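Local atomic coordinates of flavin-nucleotide-binding protein (Mycobacterium smegmatis, PDB entry 4YBN), a protein that binds FAD and heme as a split beta-barrel oxidoreductase-type flavoprotein of the pyridoxamine 5'-phosphate oxidase-related family. Residues R24-T36 with R212-T221. Sequence-based numbering, arbitrary orientation. Where two conformers were deposited one is given.
Sequences RLDDLLDTIPLAT and RGMTGELRNT
With its CG turned anti to the backbone N (chi1 -157°), N220 sends its amide into the turn that joins helix 22-29 to strand 34-41, while L218, also with CG anti to the backbone N (chi1 156°), swings its two methyls against P33. The C-terminal tail of this split beta-barrel protein thus lies across the exit of helix 22-29, where D30 leaves helical geometry and the chain turns into the barrel strand. N220 carries most of the polar contact. Its ND2 donates to L29 O at 3.3 Å, nearly in line with the carbonyl (C=O...donor angle 170°), though the oxygen is tilted out of the amide plane. The same ND2 also bonds F52 O on neighbouring strand 44-55, so the buried amide spans the helix end and the sheet. The backbone N220 N donates to D30 O at 2.6 Å from above the carbonyl plane. A water lying 3.0 Å from L29 O and 2.8 Å from N220 O adds a bridge between the two segments besides the direct bonds. R219, bent at chi3, lays its guanidinium beside the turn, with NH2 3.6 Å from D30 CB. D27 and D30 place negative charge nearby, but neither forms a salt bridge with it; the D30 carboxylate pairs instead with R54. T31 turns OG1 back to bond D27 O and directs CG2 toward L218 O. At the apolar end, the CD corner of the P33 ring meets the methyls of L218. P33 also packs on L86 of the second subunit, and the next residue, L34, touches FAD; the contact thus lies beside both the subunit interface and a flavin pocket. L218 nearly straddles the proline's CD, with CD2 at 3.7 Å and CD1 at 3.8 Å from P33 CD.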
ATOM      1  N   ARG A  24     -17.441  -1.743  -7.229  1.00 29.20           N
ATOM      2  CA  ARG A  24     -16.605  -1.561  -6.020  1.00 30.83           C
ATOM      3  C   ARG A  24     -15.141  -1.634  -6.357  1.00 26.69           C
ATOM      4  O   ARG A  24     -14.339  -0.920  -5.788  1.00 23.72           O
ATOM      5  CB  ARG A  24     -16.930  -2.628  -4.970  1.00 34.87           C
ATOM      6  CG  ARG A  24     -18.360  -2.496  -4.410  1.00 42.39           C
ATOM      7  CD  ARG A  24     -18.527  -3.261  -3.084  1.00 46.42           C
ATOM      8  NE  ARG A  24     -19.853  -3.051  -2.503  1.00 51.03           N
ATOM      9  CZ  ARG A  24     -20.169  -2.146  -1.565  1.00 58.17           C
ATOM     10  NH1 ARG A  24     -19.240  -1.345  -1.044  1.00 58.87           N
ATOM     11  NH2 ARG A  24     -21.436  -2.051  -1.132  1.00 55.82           N
ATOM     12  N   LEU A  25     -14.800  -2.526  -7.271  1.00 25.14           N
ATOM     13  CA  LEU A  25     -13.458  -2.552  -7.803  1.00 24.02           C
ATOM     14  C   LEU A  25     -12.987  -1.244  -8.401  1.00 22.86           C
ATOM     15  O   LEU A  25     -11.921  -0.737  -8.029  1.00 22.96           O
ATOM     16  CB  LEU A  25     -13.275  -3.686  -8.768  1.00 25.28           C
ATOM     17  CG  LEU A  25     -11.886  -3.695  -9.412  1.00 24.84           C
ATOM     18  CD1 LEU A  25     -10.835  -4.180  -8.428  1.00 26.31           C
ATOM     19  CD2 LEU A  25     -11.892  -4.514 -10.670  1.00 26.92           C
ATOM     20  N   ASP A  26     -13.786  -0.650  -9.274  1.00 24.72           N
ATOM     21  CA  ASP A  26     -13.442   0.627  -9.845  1.00 24.89           C
ATOM     22  C   ASP A  26     -13.311   1.719  -8.825  1.00 26.52           C
ATOM     23  O   ASP A  26     -12.436   2.594  -8.928  1.00 24.50           O
ATOM     24  CB  ASP A  26     -14.499   1.047 -10.932  1.00 28.96           C
ATOM     25  CG  ASP A  26     -14.431   0.174 -12.148  1.00 30.07           C
ATOM     26  OD1 ASP A  26     -13.465  -0.576 -12.263  1.00 29.87           O
ATOM     27  OD2 ASP A  26     -15.342   0.230 -13.017  1.00 39.49           O
ATOM     28  N   ASP A  27     -14.178   1.717  -7.845  1.00 25.45           N
ATOM     29  CA  ASP A  27     -14.100   2.683  -6.802  1.00 26.77           C
ATOM     30  C   ASP A  27     -12.753   2.599  -6.049  1.00 25.57           C
ATOM     31  O   ASP A  27     -12.083   3.605  -5.835  1.00 23.07           O
ATOM     32  CB  ASP A  27     -15.257   2.501  -5.809  1.00 27.35           C
ATOM     33  CG  ASP A  27     -15.278   3.602  -4.779  1.00 34.33           C
ATOM     34  OD1 ASP A  27     -15.541   4.761  -5.173  1.00 36.54           O
ATOM     35  OD2 ASP A  27     -14.999   3.331  -3.577  1.00 33.45           O
ATOM     36  N   LEU A  28     -12.313   1.392  -5.755  1.00 23.65           N
ATOM     37  CA  LEU A  28     -10.999   1.252  -5.140  1.00 22.91           C
ATOM     38  C   LEU A  28      -9.921   1.692  -6.045  1.00 20.52           C
ATOM     39  O   LEU A  28      -9.087   2.519  -5.668  1.00 20.90           O
ATOM     40  CB  LEU A  28     -10.769  -0.184  -4.752  1.00 22.39           C
ATOM     41  CG  LEU A  28      -9.402  -0.485  -4.129  1.00 22.52           C
ATOM     42  CD1 LEU A  28      -9.202   0.313  -2.887  1.00 24.94           C
ATOM     43  CD2 LEU A  28      -9.265  -1.941  -3.874  1.00 23.95           C
ATOM     44  N   LEU A  29      -9.962   1.251  -7.310  1.00 20.32           N
ATOM     45  CA  LEU A  29      -8.920   1.626  -8.262  1.00 18.46           C
ATOM     46  C   LEU A  29      -8.913   3.107  -8.609  1.00 23.33           C
ATOM     47  O   LEU A  29      -7.903   3.688  -8.995  1.00 22.55           O
ATOM     48  CB  LEU A  29      -9.071   0.804  -9.540  1.00 21.12           C
ATOM     49  CG  LEU A  29      -8.927  -0.698  -9.441  1.00 20.80           C
ATOM     50  CD1 LEU A  29      -9.109  -1.386 -10.743  1.00 22.97           C
ATOM     51  CD2 LEU A  29      -7.593  -1.097  -8.806  1.00 21.51           C
ATOM     52  N   ASP A  30     -10.051   3.770  -8.444  1.00 21.55           N
ATOM     53  CA  ASP A  30     -10.098   5.171  -8.644  1.00 24.87           C
ATOM     54  C   ASP A  30      -9.821   5.967  -7.395  1.00 25.51           C
ATOM     55  O   ASP A  30      -9.991   7.177  -7.412  1.00 30.43           O
ATOM     56  CB  ASP A  30     -11.508   5.547  -9.086  1.00 25.88           C
ATOM     57  CG  ASP A  30     -11.810   5.024 -10.493  1.00 30.93           C
ATOM     58  OD1 ASP A  30     -10.829   4.693 -11.209  1.00 30.81           O
ATOM     59  OD2 ASP A  30     -13.007   4.934 -10.837  1.00 28.23           O
ATOM     60  N   THR A  31      -9.456   5.312  -6.308  1.00 24.96           N
ATOM     61  CA  THR A  31      -9.146   5.974  -5.079  1.00 26.70           C
ATOM     62  C   THR A  31      -7.633   5.942  -4.817  1.00 26.58           C
ATOM     63  O   THR A  31      -7.059   6.965  -4.499  1.00 26.51           O
ATOM     64  CB  THR A  31      -9.889   5.285  -3.915  1.00 30.31           C
ATOM     65  OG1 THR A  31     -11.279   5.339  -4.156  1.00 31.47           O
ATOM     66  CG2 THR A  31      -9.599   6.008  -2.574  1.00 33.98           C
ATOM     67  N   ILE A  32      -7.020   4.779  -4.896  1.00 23.93           N
ATOM     68  CA  ILE A  32      -5.615   4.594  -4.497  1.00 23.77           C
ATOM     69  C   ILE A  32      -4.769   4.692  -5.719  1.00 23.63           C
ATOM     70  O   ILE A  32      -5.038   3.963  -6.643  1.00 25.20           O
ATOM     71  CB  ILE A  32      -5.434   3.172  -3.879  1.00 23.10           C
ATOM     72  CG1 ILE A  32      -6.393   2.987  -2.680  1.00 26.46           C
ATOM     73  CG2 ILE A  32      -3.992   2.943  -3.433  1.00 24.23           C
ATOM     74  CD1 ILE A  32      -6.089   3.925  -1.534  1.00 28.99           C
ATOM     75  N   PRO A  33      -3.732   5.542  -5.746  1.00 24.21           N
ATOM     76  CA  PRO A  33      -2.878   5.664  -6.919  1.00 25.87           C
ATOM     77  C   PRO A  33      -1.652   4.739  -6.969  1.00 25.15           C
ATOM     78  O   PRO A  33      -0.948   4.728  -7.961  1.00 24.16           O
ATOM     79  CB  PRO A  33      -2.426   7.105  -6.836  1.00 26.62           C
ATOM     80  CG  PRO A  33      -2.310   7.346  -5.415  1.00 27.74           C
ATOM     81  CD  PRO A  33      -3.390   6.564  -4.739  1.00 27.45           C
ATOM     82  N   LEU A  34      -1.419   3.964  -5.913  0.65 23.20           N
ATOM     83  CA  LEU A  34      -0.261   3.097  -5.827  0.65 24.31           C
ATOM     84  C   LEU A  34      -0.683   1.663  -6.018  0.65 21.55           C
ATOM     85  O   LEU A  34      -1.668   1.198  -5.427  0.65 19.87           O
ATOM     86  CB  LEU A  34       0.419   3.293  -4.483  0.65 28.04           C
ATOM     87  CG  LEU A  34       1.310   2.212  -3.898  0.65 30.83           C
ATOM     88  CD1 LEU A  34       2.570   2.053  -4.721  0.65 29.47           C
ATOM     89  CD2 LEU A  34       1.616   2.566  -2.442  0.65 33.95           C
ATOM     90  N   ALA A  35       0.062   0.950  -6.851  1.00 18.87           N
ATOM     91  CA  ALA A  35      -0.104  -0.483  -6.974  1.00 17.85           C
ATOM     92  C   ALA A  35       1.232  -1.148  -6.581  1.00 19.08           C
ATOM     93  O   ALA A  35       2.316  -0.545  -6.719  1.00 19.37           O
ATOM     94  CB  ALA A  35      -0.438  -0.834  -8.428  1.00 18.68           C
ATOM     95  N   THR A  36       1.169  -2.392  -6.133  1.00 15.37           N
ATOM     96  CA  THR A  36       2.358  -3.128  -5.961  1.00 16.83           C
ATOM     97  C   THR A  36       2.272  -4.220  -6.999  1.00 18.32           C
ATOM     98  O   THR A  36       1.300  -4.929  -7.029  1.00 20.35           O
ATOM     99  CB  THR A  36       2.481  -3.696  -4.541  1.00 18.36           C
ATOM    100  OG1 THR A  36       2.536  -2.591  -3.639  1.00 21.71           O
ATOM    101  CG2 THR A  36       3.709  -4.452  -4.424  1.00 21.37           C
ATOM    102  N   ARG A 212      -5.896  22.974  -7.249  1.00 27.63           N
ATOM    103  CA  ARG A 212      -6.881  23.449  -6.271  1.00 31.36           C
ATOM    104  C   ARG A 212      -7.861  22.359  -5.902  1.00 33.45           C
ATOM    105  O   ARG A 212      -8.257  22.247  -4.745  1.00 35.14           O
ATOM    106  CB  ARG A 212      -7.656  24.670  -6.800  1.00 35.61           C
ATOM    107  CG  ARG A 212      -6.745  25.791  -7.225  1.00 37.66           C
ATOM    108  CD  ARG A 212      -7.426  27.144  -7.309  1.00 41.81           C
ATOM    109  NE  ARG A 212      -8.525  27.134  -8.267  1.00 43.81           N
ATOM    110  CZ  ARG A 212      -8.518  27.800  -9.414  1.00 50.43           C
ATOM    111  NH1 ARG A 212      -7.460  28.529  -9.766  1.00 52.50           N
ATOM    112  NH2 ARG A 212      -9.565  27.722 -10.226  1.00 52.12           N
ATOM    113  N   GLY A 213      -8.171  21.504  -6.868  1.00 35.12           N
ATOM    114  CA  GLY A 213      -8.926  20.249  -6.660  1.00 36.31           C
ATOM    115  C   GLY A 213      -8.331  19.165  -5.788  1.00 33.94           C
ATOM    116  O   GLY A 213      -9.063  18.296  -5.245  1.00 29.73           O
ATOM    117  N   MET A 214      -7.017  19.172  -5.629  1.00 26.45           N
ATOM    118  CA  MET A 214      -6.327  18.140  -4.847  1.00 27.87           C
ATOM    119  C   MET A 214      -6.459  18.469  -3.359  1.00 29.17           C
ATOM    120  O   MET A 214      -5.540  18.902  -2.704  1.00 26.62           O
ATOM    121  CB  MET A 214      -4.849  18.040  -5.294  1.00 27.99           C
ATOM    122  CG  MET A 214      -4.769  17.482  -6.715  1.00 28.81           C
ATOM    123  SD  MET A 214      -3.084  17.661  -7.293  1.00 31.33           S
ATOM    124  CE  MET A 214      -2.364  16.209  -6.541  1.00 28.21           C
ATOM    125  N   THR A 215      -7.682  18.316  -2.870  1.00 31.19           N
ATOM    126  CA  THR A 215      -7.985  18.561  -1.497  1.00 35.68           C
ATOM    127  C   THR A 215      -8.956  17.450  -1.000  1.00 32.31           C
ATOM    128  O   THR A 215      -9.672  16.831  -1.787  1.00 34.10           O
ATOM    129  CB  THR A 215      -8.605  19.973  -1.369  1.00 42.11           C
ATOM    130  OG1 THR A 215      -8.454  20.423  -0.022  1.00 47.66           O
ATOM    131  CG2 THR A 215     -10.082  19.965  -1.812  1.00 36.39           C
ATOM    132  N   GLY A 216      -8.988  17.241   0.294  1.00 32.27           N
ATOM    133  CA  GLY A 216      -9.779  16.155   0.898  1.00 35.92           C
ATOM    134  C   GLY A 216      -8.993  14.862   0.895  1.00 34.58           C
ATOM    135  O   GLY A 216      -7.744  14.836   0.828  1.00 25.37           O
ATOM    136  N   GLU A 217      -9.742  13.782   0.859  1.00 36.68           N
ATOM    137  CA  GLU A 217      -9.161  12.481   0.878  1.00 39.18           C
ATOM    138  C   GLU A 217      -8.682  12.074  -0.487  1.00 41.44           C
ATOM    139  O   GLU A 217      -9.305  12.274  -1.519  1.00 43.28           O
ATOM    140  CB  GLU A 217     -10.131  11.446   1.415  1.00 44.33           C
ATOM    141  CG  GLU A 217     -10.447  11.639   2.880  1.00 44.96           C
ATOM    142  CD  GLU A 217     -11.421  10.596   3.410  1.00 50.96           C
ATOM    143  OE1 GLU A 217     -11.681   9.571   2.743  1.00 45.98           O
ATOM    144  OE2 GLU A 217     -11.924  10.805   4.515  1.00 52.36           O
ATOM    145  N   LEU A 218      -7.521  11.497  -0.452  1.00 40.21           N
ATOM    146  CA  LEU A 218      -6.798  11.072  -1.617  1.00 43.29           C
ATOM    147  C   LEU A 218      -7.705  10.288  -2.517  1.00 48.36           C
ATOM    148  O   LEU A 218      -8.334   9.364  -2.021  1.00 44.81           O
ATOM    149  CB  LEU A 218      -5.689  10.145  -1.145  1.00 41.10           C
ATOM    150  CG  LEU A 218      -5.153   9.154  -2.145  1.00 44.85           C
ATOM    151  CD1 LEU A 218      -4.298   9.939  -3.134  1.00 44.25           C
ATOM    152  CD2 LEU A 218      -4.451   7.994  -1.441  1.00 40.63           C
ATOM    153  N   ARG A 219      -7.773  10.657  -3.818  1.00 45.01           N
ATOM    154  CA  ARG A 219      -8.452   9.821  -4.852  1.00 46.61           C
ATOM    155  C   ARG A 219      -7.580   9.642  -6.132  1.00 36.90           C
ATOM    156  O   ARG A 219      -6.517  10.252  -6.263  1.00 43.54           O
ATOM    157  CB  ARG A 219      -9.911  10.290  -5.139  1.00 45.60           C
ATOM    158  CG  ARG A 219     -10.884   9.759  -4.074  1.00 53.33           C
ATOM    159  CD  ARG A 219     -12.313   9.647  -4.537  1.00 52.82           C
ATOM    160  NE  ARG A 219     -12.636   8.612  -5.538  1.00 56.01           N
ATOM    161  CZ  ARG A 219     -13.508   8.800  -6.534  1.00 56.60           C
ATOM    162  NH1 ARG A 219     -14.065   9.997  -6.703  1.00 54.86           N
ATOM    163  NH2 ARG A 219     -13.800   7.819  -7.396  1.00 63.68           N
ATOM    164  N   ASN A 220      -8.006   8.743  -7.015  1.00 41.18           N
ATOM    165  CA  ASN A 220      -7.311   8.460  -8.298  1.00 42.90           C
ATOM    166  C   ASN A 220      -8.236   8.745  -9.551  1.00 50.47           C
ATOM    167  O   ASN A 220      -8.217   7.989 -10.549  1.00 46.93           O
ATOM    168  CB  ASN A 220      -6.755   7.008  -8.286  1.00 35.73           C
ATOM    169  CG  ASN A 220      -5.598   6.800  -9.262  1.00 34.80           C
ATOM    170  OD1 ASN A 220      -5.038   7.769  -9.766  1.00 36.83           O
ATOM    171  ND2 ASN A 220      -5.216   5.506  -9.506  1.00 25.90           N
ATOM    172  N   THR A 221      -9.055   9.804  -9.438  1.00 57.83           N
ATOM    173  CA  THR A 221      -9.808  10.414 -10.543  1.00 67.81           C
ATOM    174  C   THR A 221     -10.483  11.709 -10.085  1.00 70.58           C
ATOM    175  O   THR A 221     -10.890  11.830  -8.921  1.00 71.59           O
ATOM    176  CB  THR A 221     -10.898   9.501 -11.114  1.00 77.98           C
ATOM    177  OG1 THR A 221     -11.211   9.956 -12.434  1.00 92.41           O
ATOM    178  CG2 THR A 221     -12.199   9.504 -10.253  1.00 78.31           C
TER
HETATM  179  O   HOH W   1      -7.752   5.366 -11.492  1.00 24.88           O